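Local coordinates for F5/8 type C domain protein (Bacteroides ovatus, PDB 4ZRX) that is a putative alpha-L-fucosidase, probably hydrolysing fucosidic bonds with its TIM-barrel domain and carrying an F5/8 type C domain that may bind carbohydrate, at residues R160-F165 with K195-D200; W105-T110 with I166-E171; L172-G177 with Q209-K214. All coordinates share one frame; numbering follows the deposited sequence. Where two conformers were deposited one is given.

Contact 1 (R160-F165 with K195-D200)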
loop_
_atom_site.group_PDB
_atom_site.type_symbol
_atom_site.label_atom_id
_atom_site.label_comp_id
_atom_site.label_asym_id
_atom_site.label_seq_id
_atom_site.Cartn_x
_atom_site.Cartn_y
_atom_site.Cartn_z
ATOM N N ARG A 160 -4.871 29.856 19.084
ATOM C CA ARG A 160 -5.132 30.633 17.891
ATOM C C ARG A 160 -5.124 29.683 16.675
ATOM O O ARG A 160 -5.994 29.734 15.799
ATOM C CB ARG A 160 -4.047 31.667 17.728
ATOM C CG ARG A 160 -4.407 32.721 16.738
ATOM C CD ARG A 160 -3.620 34.001 16.966
ATOM N NE ARG A 160 -3.996 34.999 15.957
ATOM C CZ ARG A 160 -3.413 36.187 15.810
ATOM N NH1 ARG A 160 -2.399 36.556 16.582
ATOM N NH2 ARG A 160 -3.850 37.019 14.871
ATOM N N TYR A 161 -4.140 28.812 16.652
ATOM C CA TYR A 161 -4.113 27.814 15.548
ATOM C C TYR A 161 -5.262 26.824 15.628
ATOM O O TYR A 161 -5.795 26.430 14.607
ATOM C CB TYR A 161 -2.798 27.067 15.436
ATOM C CG TYR A 161 -2.802 26.144 14.207
ATOM C CD1 TYR A 161 -2.575 26.637 12.943
ATOM C CD2 TYR A 161 -3.052 24.799 14.346
ATOM C CE1 TYR A 161 -2.588 25.808 11.834
ATOM C CE2 TYR A 161 -3.071 23.954 13.238
ATOM C CZ TYR A 161 -2.827 24.451 12.004
ATOM O OH TYR A 161 -2.856 23.604 10.911
ATOM N N ASN A 162 -5.649 26.429 16.829
ATOM C CA ASN A 162 -6.785 25.544 16.967
ATOM C C ASN A 162 -8.031 26.174 16.409
ATOM O O ASN A 162 -8.767 25.538 15.674
ATOM C CB ASN A 162 -6.951 25.093 18.409
ATOM C CG ASN A 162 -5.917 24.040 18.809
ATOM O OD1 ASN A 162 -5.543 23.182 18.001
ATOM N ND2 ASN A 162 -5.521 24.045 20.055
ATOM N N ASP A 163 -8.273 27.462 16.709
ATOM C CA ASP A 163 -9.438 28.169 16.142
ATOM C C ASP A 163 -9.353 28.232 14.626
ATOM O O ASP A 163 -10.358 28.045 13.929
ATOM C CB ASP A 163 -9.529 29.620 16.694
ATOM C CG ASP A 163 -10.704 30.431 16.102
ATOM O OD1 ASP A 163 -11.844 30.282 16.608
ATOM O OD2 ASP A 163 -10.493 31.262 15.185
ATOM N N PHE A 164 -8.170 28.559 14.138
ATOM C CA PHE A 164 -7.876 28.691 12.697
ATOM C C PHE A 164 -8.173 27.365 11.976
ATOM O O PHE A 164 -8.828 27.331 10.935
ATOM C CB PHE A 164 -6.366 29.065 12.608
ATOM C CG PHE A 164 -5.770 29.102 11.191
ATOM C CD1 PHE A 164 -5.814 30.248 10.419
ATOM C CD2 PHE A 164 -5.145 27.990 10.676
ATOM C CE1 PHE A 164 -5.218 30.262 9.139
ATOM C CE2 PHE A 164 -4.566 28.006 9.484
ATOM C CZ PHE A 164 -4.626 29.127 8.685
ATOM N N PHE A 165 -7.684 26.312 12.581
ATOM C CA PHE A 165 -7.886 24.938 12.083
ATOM C C PHE A 165 -9.342 24.572 12.041
ATOM O O PHE A 165 -9.821 24.056 11.050
ATOM C CB PHE A 165 -7.096 23.958 12.899
ATOM C CG PHE A 165 -6.954 22.563 12.238
ATOM C CD1 PHE A 165 -6.011 22.362 11.235
ATOM C CD2 PHE A 165 -7.799 21.541 12.578
ATOM C CE1 PHE A 165 -5.889 21.132 10.629
ATOM C CE2 PHE A 165 -7.671 20.283 11.993
ATOM C CZ PHE A 165 -6.703 20.095 10.996
ATOM N N LYS A 195 8.299 24.851 16.243
ATOM C CA LYS A 195 6.982 25.231 16.795
ATOM C C LYS A 195 6.249 24.081 17.480
ATOM O O LYS A 195 6.262 22.962 16.967
ATOM C CB LYS A 195 6.135 25.852 15.688
ATOM C CG LYS A 195 6.885 26.959 14.952
ATOM C CD LYS A 195 6.002 27.709 14.020
ATOM C CE LYS A 195 6.814 28.542 13.036
ATOM N NZ LYS A 195 6.177 28.508 11.686
ATOM N N LYS A 196 5.618 24.358 18.628
ATOM C CA LYS A 196 5.004 23.322 19.447
ATOM C C LYS A 196 3.504 23.507 19.586
ATOM O O LYS A 196 3.018 24.168 20.497
ATOM C CB LYS A 196 5.642 23.281 20.818
ATOM C CG LYS A 196 7.016 22.678 20.839
ATOM C CD LYS A 196 7.425 22.483 22.307
ATOM C CE LYS A 196 8.839 21.971 22.463
ATOM N NZ LYS A 196 9.393 22.348 23.801
ATOM N N GLN A 197 2.753 22.851 18.720
ATOM C CA GLN A 197 1.318 23.006 18.706
ATOM C C GLN A 197 0.692 21.958 19.592
ATOM O O GLN A 197 1.020 20.790 19.469
ATOM C CB GLN A 197 0.825 22.831 17.263
ATOM C CG GLN A 197 -0.666 22.939 17.077
ATOM C CD GLN A 197 -1.256 24.293 17.448
ATOM O OE1 GLN A 197 -0.605 25.340 17.290
ATOM N NE2 GLN A 197 -2.500 24.282 17.929
ATOM N N VAL A 198 -0.243 22.360 20.443
ATOM C CA VAL A 198 -1.038 21.415 21.227
ATOM C C VAL A 198 -2.396 21.475 20.595
ATOM O O VAL A 198 -3.125 22.469 20.719
ATOM C CB VAL A 198 -1.078 21.784 22.741
ATOM C CG1 VAL A 198 -1.942 20.824 23.512
ATOM C CG2 VAL A 198 0.361 21.816 23.296
ATOM N N TYR A 199 -2.724 20.413 19.866
ATOM C CA TYR A 199 -3.955 20.374 19.115
ATOM C C TYR A 199 -5.174 20.091 19.995
ATOM O O TYR A 199 -5.120 19.216 20.854
ATOM C CB TYR A 199 -3.855 19.268 18.102
ATOM C CG TYR A 199 -2.754 19.436 17.098
ATOM C CD1 TYR A 199 -2.930 20.262 16.006
ATOM C CD2 TYR A 199 -1.551 18.756 17.227
ATOM C CE1 TYR A 199 -1.932 20.410 15.061
ATOM C CE2 TYR A 199 -0.535 18.877 16.252
ATOM C CZ TYR A 199 -0.771 19.716 15.154
ATOM O OH TYR A 199 0.186 19.865 14.193
ATOM N N ASP A 200 -6.296 20.745 19.702
ATOM C CA ASP A 200 -7.570 20.448 20.370
ATOM C C ASP A 200 -8.330 19.429 19.536
ATOM O O ASP A 200 -9.337 19.716 18.893
ATOM C CB ASP A 200 -8.398 21.727 20.565
ATOM C CG ASP A 200 -9.557 21.530 21.540
ATOM O OD1 ASP A 200 -9.951 20.388 21.840
ATOM O OD2 ASP A 200 -10.085 22.566 21.980
#
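Near the start of helix 158-174, Tyr-161 and Asn-162 face the irregular chain 195-200, their CA atoms lying 7.9 Å from that of Gln-197 and 6.2 Å from that of Asp-200. Asn-162 carries the polar part with both ends of its amide. Asn-162 ND2 gives a hydrogen bond of 2.9 Å to Val-198 O, lying in the carbonyl plane of Val-198 and close to the asparagine's own amide plane. Asn-162 OD1 accepts from the backbone N of Asp-200 at 3.1 Å; this donor stands above the carbonyl plane, 56° out of it. One amide thus reads the loop backbone on both sides of Tyr-199, an acceptor before it and a donor after it. Gln-197 NE2 adds a weak, bent bond to the same OD1, the two amide planes nearly perpendicular, while its other partners are at the start of the helix: Ser-158 O for NE2, and the N-H of Gly-156, just before it, for OE1. With CG anti to the backbone N (chi1 179°) and a bend at chi2, the Gln-197 chain lies against two tyrosines. Its CD comes within 3.6 Å of Tyr-161 CD2, the amide turned 61° to that ring, and its CG rests over one face of the Tyr-199 ring, toward the rim. The tyrosines meet more loosely, Tyr-161 CE2 to Tyr-199 CE1 at 4.1 Å, the former near the Tyr-199 ring plane. Their hydroxyls are held elsewhere, Tyr-161 OH by Lys-97 NZ and Tyr-199 OH by Tyr-155 OH. In this barrel-type domain the contact ties the loop after strand 181-184 to helix 158-174 just as the chain enters helix 201-211, whose N-cap is Asp-200 and whose Phe-204 packs against both Asn-162 and Tyr-199.

Contact 2 (W105-T110 with I166-E171)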
loop_
_atom_site.group_PDB
_atom_site.type_symbol
_atom_site.label_atom_id
_atom_site.label_comp_id
_atom_site.label_asym_id
_atom_site.label_seq_id
_atom_site.Cartn_x
_atom_site.Cartn_y
_atom_site.Cartn_z
ATOM N N TRP A 105 -8.855 25.538 -1.654
ATOM C CA TRP A 105 -10.118 26.208 -1.728
ATOM C C TRP A 105 -9.876 27.636 -1.159
ATOM O O TRP A 105 -8.944 27.866 -0.340
ATOM C CB TRP A 105 -11.176 25.485 -0.914
ATOM C CG TRP A 105 -11.079 25.670 0.578
ATOM C CD1 TRP A 105 -11.955 26.343 1.346
ATOM C CD2 TRP A 105 -10.135 25.064 1.502
ATOM N NE1 TRP A 105 -11.580 26.301 2.649
ATOM C CE2 TRP A 105 -10.474 25.516 2.785
ATOM C CE3 TRP A 105 -9.024 24.221 1.367
ATOM C CZ2 TRP A 105 -9.756 25.166 3.934
ATOM C CZ3 TRP A 105 -8.256 23.915 2.504
ATOM C CH2 TRP A 105 -8.644 24.372 3.771
ATOM N N PRO A 106 -10.720 28.580 -1.588
ATOM C CA PRO A 106 -10.543 29.996 -1.158
ATOM C C PRO A 106 -11.044 30.195 0.253
ATOM O O PRO A 106 -12.150 30.760 0.483
ATOM C CB PRO A 106 -11.411 30.778 -2.144
ATOM C CG PRO A 106 -12.477 29.807 -2.602
ATOM C CD PRO A 106 -11.768 28.423 -2.611
ATOM N N THR A 107 -10.271 29.730 1.201
ATOM C CA THR A 107 -10.592 29.847 2.611
ATOM C C THR A 107 -10.624 31.318 3.065
ATOM O O THR A 107 -9.832 32.138 2.635
ATOM C CB THR A 107 -9.577 29.067 3.433
ATOM O OG1 THR A 107 -9.859 29.151 4.835
ATOM C CG2 THR A 107 -8.152 29.507 3.190
ATOM N N ALA A 108 -11.495 31.614 4.014
ATOM C CA ALA A 108 -11.506 32.941 4.663
ATOM C C ALA A 108 -10.341 33.069 5.651
ATOM O O ALA A 108 -10.074 34.147 6.169
ATOM C CB ALA A 108 -12.834 33.137 5.424
ATOM N N THR A 109 -9.598 31.982 5.915
ATOM C CA THR A 109 -8.636 31.965 7.016
ATOM C C THR A 109 -7.248 32.490 6.681
ATOM O O THR A 109 -6.490 32.875 7.596
ATOM C CB THR A 109 -8.409 30.557 7.566
ATOM O OG1 THR A 109 -7.921 29.680 6.520
ATOM C CG2 THR A 109 -9.664 29.998 8.152
ATOM N N THR A 110 -6.901 32.459 5.408
ATOM C CA THR A 110 -5.517 32.787 4.985
ATOM C C THR A 110 -5.527 33.169 3.533
ATOM O O THR A 110 -6.421 32.763 2.778
ATOM C CB THR A 110 -4.561 31.617 5.238
ATOM O OG1 THR A 110 -3.239 31.922 4.797
ATOM C CG2 THR A 110 -5.018 30.347 4.541
ATOM N N ILE A 166 -10.087 24.899 13.111
ATOM C CA ILE A 166 -11.500 24.617 13.112
ATOM C C ILE A 166 -12.171 25.427 12.039
ATOM O O ILE A 166 -13.123 24.952 11.441
ATOM C CB ILE A 166 -12.132 24.873 14.545
ATOM C CG1 ILE A 166 -11.651 23.753 15.468
ATOM C CG2 ILE A 166 -13.657 24.896 14.486
ATOM C CD1 ILE A 166 -11.964 23.981 16.936
ATOM N N ARG A 167 -11.749 26.693 11.818
ATOM C CA ARG A 167 -12.411 27.462 10.770
ATOM C C ARG A 167 -12.161 26.850 9.410
ATOM O O ARG A 167 -13.092 26.753 8.619
ATOM C CB ARG A 167 -12.039 28.942 10.797
ATOM C CG ARG A 167 -12.797 29.655 11.845
ATOM C CD ARG A 167 -12.201 31.043 12.065
ATOM N NE ARG A 167 -12.075 31.862 10.851
ATOM C CZ ARG A 167 -10.973 32.557 10.531
ATOM N NH1 ARG A 167 -9.879 32.465 11.272
ATOM N NH2 ARG A 167 -10.955 33.323 9.453
ATOM N N GLN A 168 -10.942 26.377 9.147
ATOM C CA GLN A 168 -10.679 25.640 7.885
ATOM C C GLN A 168 -11.516 24.370 7.714
ATOM O O GLN A 168 -12.137 24.115 6.654
ATOM C CB GLN A 168 -9.206 25.294 7.774
ATOM C CG GLN A 168 -8.332 26.518 7.609
ATOM C CD GLN A 168 -6.869 26.185 7.303
ATOM O OE1 GLN A 168 -6.358 25.108 7.657
ATOM N NE2 GLN A 168 -6.163 27.133 6.732
ATOM N N LEU A 169 -11.576 23.622 8.793
ATOM C CA LEU A 169 -12.319 22.345 8.854
ATOM C C LEU A 169 -13.780 22.573 8.654
ATOM O O LEU A 169 -14.419 21.870 7.952
ATOM C CB LEU A 169 -12.005 21.662 10.160
ATOM C CG LEU A 169 -12.677 20.317 10.452
ATOM C CD1 LEU A 169 -12.208 19.286 9.448
ATOM C CD2 LEU A 169 -12.332 19.939 11.877
ATOM N N THR A 170 -14.323 23.624 9.282
ATOM C CA THR A 170 -15.728 23.980 9.151
ATOM C C THR A 170 -16.050 24.351 7.729
ATOM O O THR A 170 -17.031 23.924 7.206
ATOM C CB THR A 170 -16.092 25.102 10.134
ATOM O OG1 THR A 170 -15.848 24.652 11.480
ATOM C CG2 THR A 170 -17.546 25.561 9.962
ATOM N N GLU A 171 -15.166 25.061 7.036
ATOM C CA GLU A 171 -15.453 25.331 5.625
ATOM C C GLU A 171 -15.573 24.036 4.808
ATOM O O GLU A 171 -16.529 23.816 3.995
ATOM C CB GLU A 171 -14.355 26.225 5.024
ATOM C CG GLU A 171 -14.389 27.614 5.565
ATOM C CD GLU A 171 -13.147 28.432 5.283
ATOM O OE1 GLU A 171 -12.026 27.846 5.011
ATOM O OE2 GLU A 171 -13.294 29.700 5.391
HETATM O O HOH W 1 -7.270 33.664 10.039
#
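Glu-171 reaches from helix 158-174 to Trp-105 and Thr-107 in the turn 105-110 and can be followed outward. Its CB lies 3.7 Å from Trp-105 NE1; CG stands anti to the carbonyl carbon (chi1 -69°), and the chain runs on extended, bringing the carboxylate to the edge of the indole, the two planes almost perpendicular. Glu-171 CD comes 3.4 Å from Thr-107 OG1. Glu-171 OE1 accepts twice: Trp-105 NE1 reaches it at 2.9 Å, nearly in the ring plane but from above the carboxylate plane, and Thr-107 OG1 donates to its syn lone pair over a short 2.5 Å. Glu-171 OE2 takes the backbone N of Ala-108 at 3.0 Å, also from the syn side. Thr-107 OG1 in turn accepts from Thr-109 N, closing an ST turn, and from Thr-109 OG1. Thr-109 OG1 accepts from Gln-168 NE2 at 3.1 Å, the bond lying in the amide plane, while Gln-168 OE1 holds Lys-97. In one of the two conformers of Arg-167, Thr-109 CG2 sits over the centre of a guanidinium face, and a water links Thr-109 O to Arg-167 NH1. Gln-168 CB abuts the edge of the indole. Three donors converging on one carboxylate would probably stabilise its negative charge and fix its rotation, and the relay is consistent with one direction of donation from Gln-168 through both hydroxyls to Glu-171.

Contact 3 (L172-G177 with Q209-K214); sequences LLTNYG and QRLQPK
The flat amide of Gln-212 meets the carbonyls of Leu-173 and Gly-177 through NE2. Leu-173 O lies close to the amide plane, 2.8 Å from Gln-212 NE2, although the nitrogen itself stands above the peptide carbonyl plane. Gly-177 O, 3.0 Å from Gln-212 NE2, is tilted 30° from the amide plane, and the bond is less straight. The Tyr-176 ring, within 172-177, has Asn-175 CB over one face and the backbone carbon of Leu-172 at its edge. Beyond the pair of carbonyls, Gln-212 OE1 accepts from Val-179 N, which binds the same amide to the chain approaching strand 181-184. Chi1 (-66°) sets Gln-212 CG beside the backbone N, 4.0 Å from Leu-173 CB, and the bend at chi2 then swings the amide so that NE2 reaches both carbonyls. In the alpha/beta-barrel domain this is where two successive outer helices, 158-174 and 201-211, finish side by side, each passing into a loop that leads to the next parallel strand. An alanine in place of Gln-212 would probably leave Val-179 N without its acceptor and Leu-173 O and Gly-177 O without the amide donor they share. One residue earlier, Leu-211 CD1 touches both Leu-173 CB (3.8 Å), an apolar contact, and Thr-174 OG1 (3.7 Å), a hydroxyl bonded back to Thr-170 O. A water donates to both Leu-173 O and Leu-211 O, the latter at 2.7 Å.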
loop_
_atom_site.group_PDB
_atom_site.type_symbol
_atom_site.label_atom_id
_atom_site.label_comp_id
_atom_site.label_asym_id
_atom_site.label_seq_id
_atom_site.Cartn_x
_atom_site.Cartn_y
_atom_site.Cartn_z
ATOM N N LEU A 172 -14.590 23.165 5.002
ATOM C CA LEU A 172 -14.533 21.913 4.251
ATOM C C LEU A 172 -15.710 21.003 4.522
ATOM O O LEU A 172 -16.140 20.280 3.630
ATOM C CB LEU A 172 -13.189 21.184 4.495
ATOM C CG LEU A 172 -11.916 21.881 3.997
ATOM C CD1 LEU A 172 -10.700 21.156 4.444
ATOM C CD2 LEU A 172 -11.962 21.946 2.497
ATOM N N LEU A 173 -16.219 21.084 5.744
ATOM C CA LEU A 173 -17.296 20.201 6.168
ATOM C C LEU A 173 -18.690 20.808 6.038
ATOM O O LEU A 173 -19.674 20.150 6.376
ATOM C CB LEU A 173 -17.044 19.749 7.602
ATOM C CG LEU A 173 -15.751 18.951 7.863
ATOM C CD1 LEU A 173 -15.800 18.350 9.228
ATOM C CD2 LEU A 173 -15.410 17.929 6.876
ATOM N N THR A 174 -18.768 22.060 5.593
ATOM C CA THR A 174 -20.036 22.799 5.407
ATOM C C THR A 174 -20.361 22.983 3.932
ATOM O O THR A 174 -21.489 22.682 3.453
ATOM C CB THR A 174 -19.959 24.129 6.086
ATOM O OG1 THR A 174 -19.766 23.942 7.496
ATOM C CG2 THR A 174 -21.301 24.964 5.842
ATOM N N ASN A 175 -19.361 23.448 3.171
ATOM C CA ASN A 175 -19.619 23.896 1.802
ATOM C C ASN A 175 -19.448 22.901 0.716
ATOM O O ASN A 175 -19.615 23.236 -0.453
ATOM C CB ASN A 175 -18.702 25.097 1.502
ATOM C CG ASN A 175 -18.942 26.249 2.433
ATOM O OD1 ASN A 175 -18.005 26.960 2.818
ATOM N ND2 ASN A 175 -20.147 26.418 2.812
ATOM N N TYR A 176 -19.145 21.632 1.051
ATOM C CA TYR A 176 -18.860 20.641 0.009
ATOM C C TYR A 176 -19.621 19.319 0.257
ATOM O O TYR A 176 -19.022 18.225 0.085
ATOM C CB TYR A 176 -17.341 20.405 0.005
ATOM C CG TYR A 176 -16.575 21.686 -0.226
ATOM C CD1 TYR A 176 -16.466 22.238 -1.520
ATOM C CD2 TYR A 176 -16.061 22.412 0.822
ATOM C CE1 TYR A 176 -15.844 23.448 -1.731
ATOM C CE2 TYR A 176 -15.424 23.618 0.600
ATOM C CZ TYR A 176 -15.296 24.125 -0.689
ATOM O OH TYR A 176 -14.639 25.339 -0.839
ATOM N N GLY A 177 -20.894 19.420 0.651
ATOM C CA GLY A 177 -21.718 18.226 0.755
ATOM C C GLY A 177 -21.205 17.235 1.802
ATOM O O GLY A 177 -20.461 17.581 2.693
ATOM N N GLN A 209 -18.332 15.604 13.958
ATOM C CA GLN A 209 -19.582 14.929 14.351
ATOM C C GLN A 209 -20.835 15.780 14.117
ATOM O O GLN A 209 -21.901 15.249 13.746
ATOM C CB GLN A 209 -19.508 14.512 15.811
ATOM C CG GLN A 209 -18.605 13.330 16.030
ATOM C CD GLN A 209 -18.495 12.974 17.480
ATOM O OE1 GLN A 209 -19.433 12.404 18.032
ATOM N NE2 GLN A 209 -17.406 13.331 18.125
ATOM N N ARG A 210 -20.703 17.081 14.311
ATOM C CA ARG A 210 -21.847 17.980 14.173
ATOM C C ARG A 210 -22.201 18.190 12.738
ATOM O O ARG A 210 -23.367 18.110 12.375
ATOM C CB ARG A 210 -21.575 19.306 14.858
ATOM C CG ARG A 210 -22.696 20.314 14.655
ATOM C CD ARG A 210 -22.555 21.463 15.613
ATOM N NE ARG A 210 -21.180 21.932 15.652
ATOM C CZ ARG A 210 -20.623 22.762 14.784
ATOM N NH1 ARG A 210 -21.314 23.294 13.779
ATOM N NH2 ARG A 210 -19.352 23.085 14.944
ATOM N N LEU A 211 -21.181 18.452 11.905
ATOM C CA LEU A 211 -21.368 18.716 10.493
ATOM C C LEU A 211 -21.509 17.522 9.612
ATOM O O LEU A 211 -22.176 17.586 8.574
ATOM C CB LEU A 211 -20.224 19.578 9.993
ATOM C CG LEU A 211 -20.120 20.931 10.723
ATOM C CD1 LEU A 211 -18.871 21.686 10.294
ATOM C CD2 LEU A 211 -21.338 21.808 10.505
ATOM N N GLN A 212 -20.925 16.411 10.035
ATOM C CA GLN A 212 -20.780 15.227 9.166
ATOM C C GLN A 212 -20.952 13.952 9.958
ATOM O O GLN A 212 -19.976 13.245 10.279
ATOM C CB GLN A 212 -19.416 15.243 8.507
ATOM C CG GLN A 212 -19.228 16.399 7.515
ATOM C CD GLN A 212 -20.101 16.332 6.295
ATOM O OE1 GLN A 212 -20.656 15.285 5.909
ATOM N NE2 GLN A 212 -20.248 17.482 5.665
ATOM N N PRO A 213 -22.211 13.636 10.288
ATOM C CA PRO A 213 -22.495 12.476 11.110
ATOM C C PRO A 213 -22.011 11.142 10.555
ATOM O O PRO A 213 -21.887 10.186 11.328
ATOM C CB PRO A 213 -24.028 12.487 11.184
ATOM C CG PRO A 213 -24.444 13.870 10.882
ATOM C CD PRO A 213 -23.424 14.461 10.020
ATOM N N LYS A 214 -21.779 11.045 9.248
ATOM C CA LYS A 214 -21.326 9.801 8.651
ATOM C C LYS A 214 -19.812 9.650 8.633
ATOM O O LYS A 214 -19.318 8.521 8.335
ATOM C CB LYS A 214 -21.812 9.693 7.219
ATOM C CG LYS A 214 -23.309 9.537 7.126
ATOM C CD LYS A 214 -23.728 9.494 5.683
ATOM C CE LYS A 214 -25.216 9.112 5.505
ATOM N NZ LYS A 214 -25.540 9.552 4.132
HETATM O O HOH W 2 -22.468 20.033 7.354
#

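All three contacts draw on helix 158-174 and follow it from near its start to its end. Contact 1 is a surface contact, while contacts 2 and 3 are partly buried. Contacts 1 and 3 both join this helix to the next connection in the barrel, at the entry and the end of helix 201-211; contact 2 turns instead to the loop after strand 91-97. In contacts 1 and 3 a neutral amide grips main-chain groups, whereas contact 2 centres on a carboxylate fed by side-chain and backbone donors. Contact 2 touches both others, through Phe-164 against Thr-109 and through Trp-105 against Leu-172 and Tyr-176; contacts 1 and 3 stay about 7 Å apart at their nearest atoms.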